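Long-range contact in matrix protein VP40 (PDB 5B0V), which drives assembly and budding of Marburg virus particles as the viral matrix protein, a dimer that reorganizes into multimers at the plasma membrane: residues Lys68-Ile81 against Gly93-Phe106. Numbering follows the deposited sequence.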
loop_
_atom_site.group_PDB
_atom_site.type_symbol
_atom_site.label_atom_id
_atom_site.label_comp_id
_atom_site.label_asym_id
_atom_site.label_seq_id
_atom_site.Cartn_x
_atom_site.Cartn_y
_atom_site.Cartn_z
ATOM N N LYS A 68 2.401 17.958 0.026
ATOM C CA LYS A 68 1.800 18.984 -0.825
ATOM C C LYS A 68 0.308 18.757 -0.802
ATOM O O LYS A 68 -0.198 17.838 -1.461
ATOM C CB LYS A 68 2.331 18.899 -2.250
ATOM C CG LYS A 68 3.774 19.311 -2.335
ATOM C CD LYS A 68 4.484 18.838 -3.590
ATOM C CE LYS A 68 5.976 18.694 -3.294
ATOM N NZ LYS A 68 6.831 18.787 -4.503
ATOM N N GLY A 69 -0.380 19.591 -0.029
ATOM C CA GLY A 69 -1.785 19.395 0.282
ATOM C C GLY A 69 -2.710 19.544 -0.899
ATOM O O GLY A 69 -3.841 19.059 -0.874
ATOM N N ASN A 70 -2.223 20.197 -1.948
ATOM C CA ASN A 70 -3.022 20.470 -3.158
ATOM C C ASN A 70 -2.824 19.448 -4.298
ATOM O O ASN A 70 -2.938 19.782 -5.468
ATOM C CB ASN A 70 -2.666 21.858 -3.658
ATOM C CG ASN A 70 -1.204 21.965 -4.090
ATOM O OD1 ASN A 70 -0.296 21.356 -3.491
ATOM N ND2 ASN A 70 -0.969 22.754 -5.137
ATOM N N VAL A 71 -2.461 18.221 -3.959
ATOM C CA VAL A 71 -2.332 17.186 -4.948
ATOM C C VAL A 71 -3.523 16.287 -4.745
ATOM O O VAL A 71 -3.812 15.928 -3.605
ATOM C CB VAL A 71 -0.997 16.450 -4.774
ATOM C CG1 VAL A 71 -0.902 15.282 -5.726
ATOM C CG2 VAL A 71 0.146 17.422 -5.009
ATOM N N CYS A 72 -4.225 15.964 -5.841
ATOM C CA CYS A 72 -5.437 15.146 -5.766
ATOM C C CYS A 72 -5.230 13.807 -6.428
ATOM O O CYS A 72 -4.597 13.688 -7.479
ATOM C CB CYS A 72 -6.660 15.823 -6.421
ATOM S SG CYS A 72 -6.979 17.446 -5.731
ATOM N N HIS A 73 -5.806 12.794 -5.812
ATOM C CA HIS A 73 -5.788 11.508 -6.394
ATOM C C HIS A 73 -7.197 11.050 -6.558
ATOM O O HIS A 73 -8.029 11.274 -5.699
ATOM C CB HIS A 73 -4.945 10.551 -5.526
ATOM C CG HIS A 73 -3.480 10.898 -5.516
ATOM N ND1 HIS A 73 -2.863 11.523 -4.452
ATOM C CD2 HIS A 73 -2.531 10.771 -6.476
ATOM C CE1 HIS A 73 -1.593 11.740 -4.748
ATOM N NE2 HIS A 73 -1.366 11.297 -5.969
ATOM N N ALA A 74 -7.451 10.407 -7.694
ATOM C CA ALA A 74 -8.633 9.562 -7.879
ATOM C C ALA A 74 -8.255 8.142 -7.475
ATOM O O ALA A 74 -7.224 7.618 -7.914
ATOM C CB ALA A 74 -9.077 9.579 -9.318
ATOM N N PHE A 75 -9.089 7.556 -6.616
ATOM C CA PHE A 75 -8.931 6.194 -6.106
ATOM C C PHE A 75 -10.021 5.294 -6.672
ATOM O O PHE A 75 -11.215 5.591 -6.530
ATOM C CB PHE A 75 -9.073 6.210 -4.585
ATOM C CG PHE A 75 -7.995 6.952 -3.896
ATOM C CD1 PHE A 75 -8.025 8.337 -3.819
ATOM C CD2 PHE A 75 -6.947 6.276 -3.312
ATOM C CE1 PHE A 75 -7.007 9.025 -3.182
ATOM C CE2 PHE A 75 -5.944 6.957 -2.664
ATOM C CZ PHE A 75 -5.970 8.326 -2.600
ATOM N N THR A 76 -9.616 4.179 -7.253
ATOM C CA THR A 76 -10.547 3.217 -7.835
ATOM C C THR A 76 -10.120 1.771 -7.592
ATOM O O THR A 76 -8.957 1.409 -7.796
ATOM C CB THR A 76 -10.611 3.409 -9.351
ATOM O OG1 THR A 76 -10.785 4.791 -9.620
ATOM C CG2 THR A 76 -11.769 2.647 -9.953
ATOM N N LEU A 77 -11.045 0.933 -7.162
ATOM C CA LEU A 77 -10.792 -0.500 -7.161
ATOM C C LEU A 77 -11.194 -1.102 -8.503
ATOM O O LEU A 77 -12.282 -0.858 -9.022
ATOM C CB LEU A 77 -11.561 -1.200 -6.043
ATOM C CG LEU A 77 -10.997 -1.033 -4.645
ATOM C CD1 LEU A 77 -11.893 -1.816 -3.701
ATOM C CD2 LEU A 77 -9.548 -1.502 -4.565
ATOM N N GLU A 78 -10.308 -1.934 -9.022
ATOM C CA GLU A 78 -10.556 -2.705 -10.227
ATOM C C GLU A 78 -10.646 -4.139 -9.817
ATOM O O GLU A 78 -9.723 -4.638 -9.183
ATOM C CB GLU A 78 -9.407 -2.522 -11.182
ATOM C CG GLU A 78 -9.098 -1.065 -11.476
ATOM C CD GLU A 78 -8.231 -0.964 -12.725
ATOM O OE1 GLU A 78 -7.507 -1.941 -13.005
ATOM O OE2 GLU A 78 -8.262 0.060 -13.438
ATOM N N ALA A 79 -11.744 -4.806 -10.153
ATOM C CA ALA A 79 -11.983 -6.151 -9.636
ATOM C C ALA A 79 -12.196 -7.165 -10.730
ATOM O O ALA A 79 -12.658 -6.833 -11.804
ATOM C CB ALA A 79 -13.176 -6.153 -8.712
ATOM N N ILE A 80 -11.808 -8.397 -10.426
ATOM C CA ILE A 80 -12.239 -9.562 -11.151
ATOM C C ILE A 80 -13.207 -10.362 -10.264
ATOM O O ILE A 80 -12.951 -10.592 -9.095
ATOM C CB ILE A 80 -11.067 -10.467 -11.511
ATOM C CG1 ILE A 80 -9.981 -9.681 -12.252
ATOM C CG2 ILE A 80 -11.567 -11.639 -12.360
ATOM C CD1 ILE A 80 -10.357 -9.275 -13.652
ATOM N N ILE A 81 -14.318 -10.780 -10.846
ATOM C CA ILE A 81 -15.422 -11.342 -10.109
ATOM C C ILE A 81 -15.820 -12.636 -10.776
ATOM O O ILE A 81 -15.985 -12.682 -11.978
ATOM C CB ILE A 81 -16.624 -10.373 -10.134
ATOM C CG1 ILE A 81 -16.231 -9.037 -9.499
ATOM C CG2 ILE A 81 -17.817 -10.944 -9.390
ATOM C CD1 ILE A 81 -17.276 -7.963 -9.629
ATOM N N GLY A 93 -13.947 -14.490 -14.277
ATOM C CA GLY A 93 -13.258 -13.400 -14.944
ATOM C C GLY A 93 -13.999 -12.126 -15.309
ATOM O O GLY A 93 -13.438 -11.289 -16.011
ATOM N N VAL A 94 -15.215 -11.917 -14.816
ATOM C CA VAL A 94 -15.859 -10.627 -15.091
ATOM C C VAL A 94 -15.137 -9.448 -14.391
ATOM O O VAL A 94 -15.114 -9.388 -13.174
ATOM C CB VAL A 94 -17.342 -10.584 -14.699
ATOM C CG1 VAL A 94 -17.927 -9.224 -15.047
ATOM C CG2 VAL A 94 -18.090 -11.664 -15.430
ATOM N N PRO A 95 -14.580 -8.504 -15.175
ATOM C CA PRO A 95 -13.955 -7.330 -14.620
ATOM C C PRO A 95 -14.990 -6.266 -14.233
ATOM O O PRO A 95 -16.041 -6.187 -14.870
ATOM C CB PRO A 95 -13.095 -6.823 -15.778
ATOM C CG PRO A 95 -13.874 -7.180 -16.981
ATOM C CD PRO A 95 -14.600 -8.447 -16.648
ATOM N N ALA A 96 -14.684 -5.456 -13.214
ATOM C CA ALA A 96 -15.535 -4.342 -12.810
ATOM C C ALA A 96 -14.717 -3.209 -12.201
ATOM O O ALA A 96 -13.681 -3.440 -11.555
ATOM C CB ALA A 96 -16.554 -4.819 -11.806
ATOM N N TRP A 97 -15.242 -1.997 -12.349
ATOM C CA TRP A 97 -14.554 -0.775 -11.928
ATOM C C TRP A 97 -15.328 -0.033 -10.862
ATOM O O TRP A 97 -16.449 0.367 -11.080
ATOM C CB TRP A 97 -14.348 0.110 -13.148
ATOM C CG TRP A 97 -13.322 -0.502 -14.059
ATOM C CD1 TRP A 97 -11.972 -0.276 -14.026
ATOM C CD2 TRP A 97 -13.544 -1.466 -15.097
ATOM N NE1 TRP A 97 -11.348 -1.024 -14.998
ATOM C CE2 TRP A 97 -12.291 -1.752 -15.672
ATOM C CE3 TRP A 97 -14.683 -2.098 -15.613
ATOM C CZ2 TRP A 97 -12.136 -2.645 -16.736
ATOM C CZ3 TRP A 97 -14.531 -3.003 -16.692
ATOM C CH2 TRP A 97 -13.260 -3.261 -17.233
ATOM N N LEU A 98 -14.690 0.170 -9.720
ATOM C CA LEU A 98 -15.356 0.617 -8.510
ATOM C C LEU A 98 -14.687 1.879 -7.971
ATOM O O LEU A 98 -13.686 1.816 -7.257
ATOM C CB LEU A 98 -15.283 -0.509 -7.475
ATOM C CG LEU A 98 -15.855 -1.842 -7.992
ATOM C CD1 LEU A 98 -15.445 -3.017 -7.126
ATOM C CD2 LEU A 98 -17.357 -1.785 -8.079
ATOM N N PRO A 99 -15.191 3.048 -8.354
ATOM C CA PRO A 99 -14.657 4.291 -7.796
ATOM C C PRO A 99 -14.851 4.340 -6.297
ATOM O O PRO A 99 -15.884 3.906 -5.813
ATOM C CB PRO A 99 -15.523 5.350 -8.451
ATOM C CG PRO A 99 -15.869 4.744 -9.754
ATOM C CD PRO A 99 -16.048 3.285 -9.516
ATOM N N LEU A 100 -13.872 4.845 -5.567
ATOM C CA LEU A 100 -14.006 5.028 -4.120
ATOM C C LEU A 100 -13.973 6.479 -3.717
ATOM O O LEU A 100 -14.271 6.780 -2.580
ATOM C CB LEU A 100 -12.851 4.367 -3.380
ATOM C CG LEU A 100 -12.540 2.909 -3.719
ATOM C CD1 LEU A 100 -11.291 2.523 -2.948
ATOM C CD2 LEU A 100 -13.695 1.995 -3.359
ATOM N N GLY A 101 -13.552 7.364 -4.621
ATOM C CA GLY A 101 -13.482 8.774 -4.322
ATOM C C GLY A 101 -12.280 9.499 -4.870
ATOM O O GLY A 101 -11.280 8.901 -5.272
ATOM N N ILE A 102 -12.382 10.816 -4.837
ATOM C CA ILE A 102 -11.271 11.690 -5.137
ATOM C C ILE A 102 -10.885 12.452 -3.884
ATOM O O ILE A 102 -11.736 13.016 -3.244
ATOM C CB ILE A 102 -11.680 12.668 -6.221
ATOM C CG1 ILE A 102 -12.002 11.877 -7.484
ATOM C CG2 ILE A 102 -10.582 13.695 -6.441
ATOM C CD1 ILE A 102 -12.432 12.739 -8.625
HETATM N N MSE A 103 -9.603 12.495 -3.552
HETATM C CA MSE A 103 -9.129 13.172 -2.333
HETATM C C MSE A 103 -7.893 13.983 -2.596
HETATM O O MSE A 103 -7.052 13.631 -3.413
HETATM C CB MSE A 103 -8.769 12.145 -1.264
HETATM C CG MSE A 103 -8.705 12.715 0.153
HETATM SE SE MSE A 103 -8.031 11.290 1.333
HETATM C CE MSE A 103 -6.210 11.399 0.610
ATOM N N SER A 104 -7.797 15.110 -1.910
ATOM C CA SER A 104 -6.582 15.904 -1.946
ATOM C C SER A 104 -5.768 15.631 -0.674
ATOM O O SER A 104 -6.313 15.324 0.393
ATOM C CB SER A 104 -6.924 17.385 -2.073
ATOM O OG SER A 104 -7.772 17.783 -1.005
ATOM N N ASN A 105 -4.459 15.751 -0.795
ATOM C CA ASN A 105 -3.582 15.408 0.308
ATOM C C ASN A 105 -3.898 16.100 1.634
ATOM O O ASN A 105 -3.724 15.506 2.690
ATOM C CB ASN A 105 -2.128 15.626 -0.093
ATOM C CG ASN A 105 -1.650 14.603 -1.109
ATOM O OD1 ASN A 105 -2.308 13.598 -1.354
ATOM N ND2 ASN A 105 -0.524 14.874 -1.727
ATOM N N PHE A 106 -4.417 17.324 1.606
ATOM C CA PHE A 106 -4.725 18.011 2.882
ATOM C C PHE A 106 -5.912 17.406 3.632
ATOM O O PHE A 106 -6.048 17.641 4.814
ATOM C CB PHE A 106 -4.943 19.509 2.699
ATOM C CG PHE A 106 -6.227 19.851 2.019
ATOM C CD1 PHE A 106 -7.451 19.818 2.713
ATOM C CD2 PHE A 106 -6.230 20.224 0.679
ATOM C CE1 PHE A 106 -8.644 20.129 2.058
ATOM C CE2 PHE A 106 -7.422 20.546 0.024
ATOM C CZ PHE A 106 -8.629 20.488 0.711
HETATM O O HOH W 1 -4.508 12.658 -2.848
#
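Leu77 and Leu100 fill the middle of an antiparallel pairing between Cys72-Ile81 and Gly93-Ser104: CD1 of Leu100 rests 4.0 Å from CG of Leu77, whose CB also meets CB of Leu98 at 4.0 Å. Paired backbone bonds run on both sides of them, but Leu100 and Gly101 together face Phe75, a classic beta bulge. There Phe75 N is bound to Gly101 O and Phe75 O to Leu100 N, each N to O distance being 2.9 Å. The extra residue on the second strand shifts the register by one between Phe75 and Thr76. Gly101 O, held by Phe75 N, also lies at the edge of the Phe75 ring, in its plane, while CE1 of that ring reaches CB of selenomethionine Met103. Farther along, CD1 of Leu98 lies against CB of Ala79, and CD1 of Ile81 reaches past Val94 to CB of Ala96, 3.9 Å away. Toward the Lys68 end, the side chains of His73, Phe75, Met103 and Asn105 touch helix 110-119. On the face of Thr76, CG2 of Thr76 lies 3.4 Å from Leu98 O, and the carboxylate of Glu78 stands at the edge of the Trp97 indole, its plane turned 82° from the ring. Beyond the strands, Asn105 plugs the turn Lys68-Val71: with CG set beside its own backbone N (chi1 -71°), ND2 donates to Lys68 O at 3.0 Å, while a water hydrogen-bonds to OD1, His73 ND1 and Met103 O. Strand 176-187 pairs with the other edge of 72-83, so the two strands form a long, bulged beta hairpin in a mixed sheet of VP40, with 91-104 outermost within the chain.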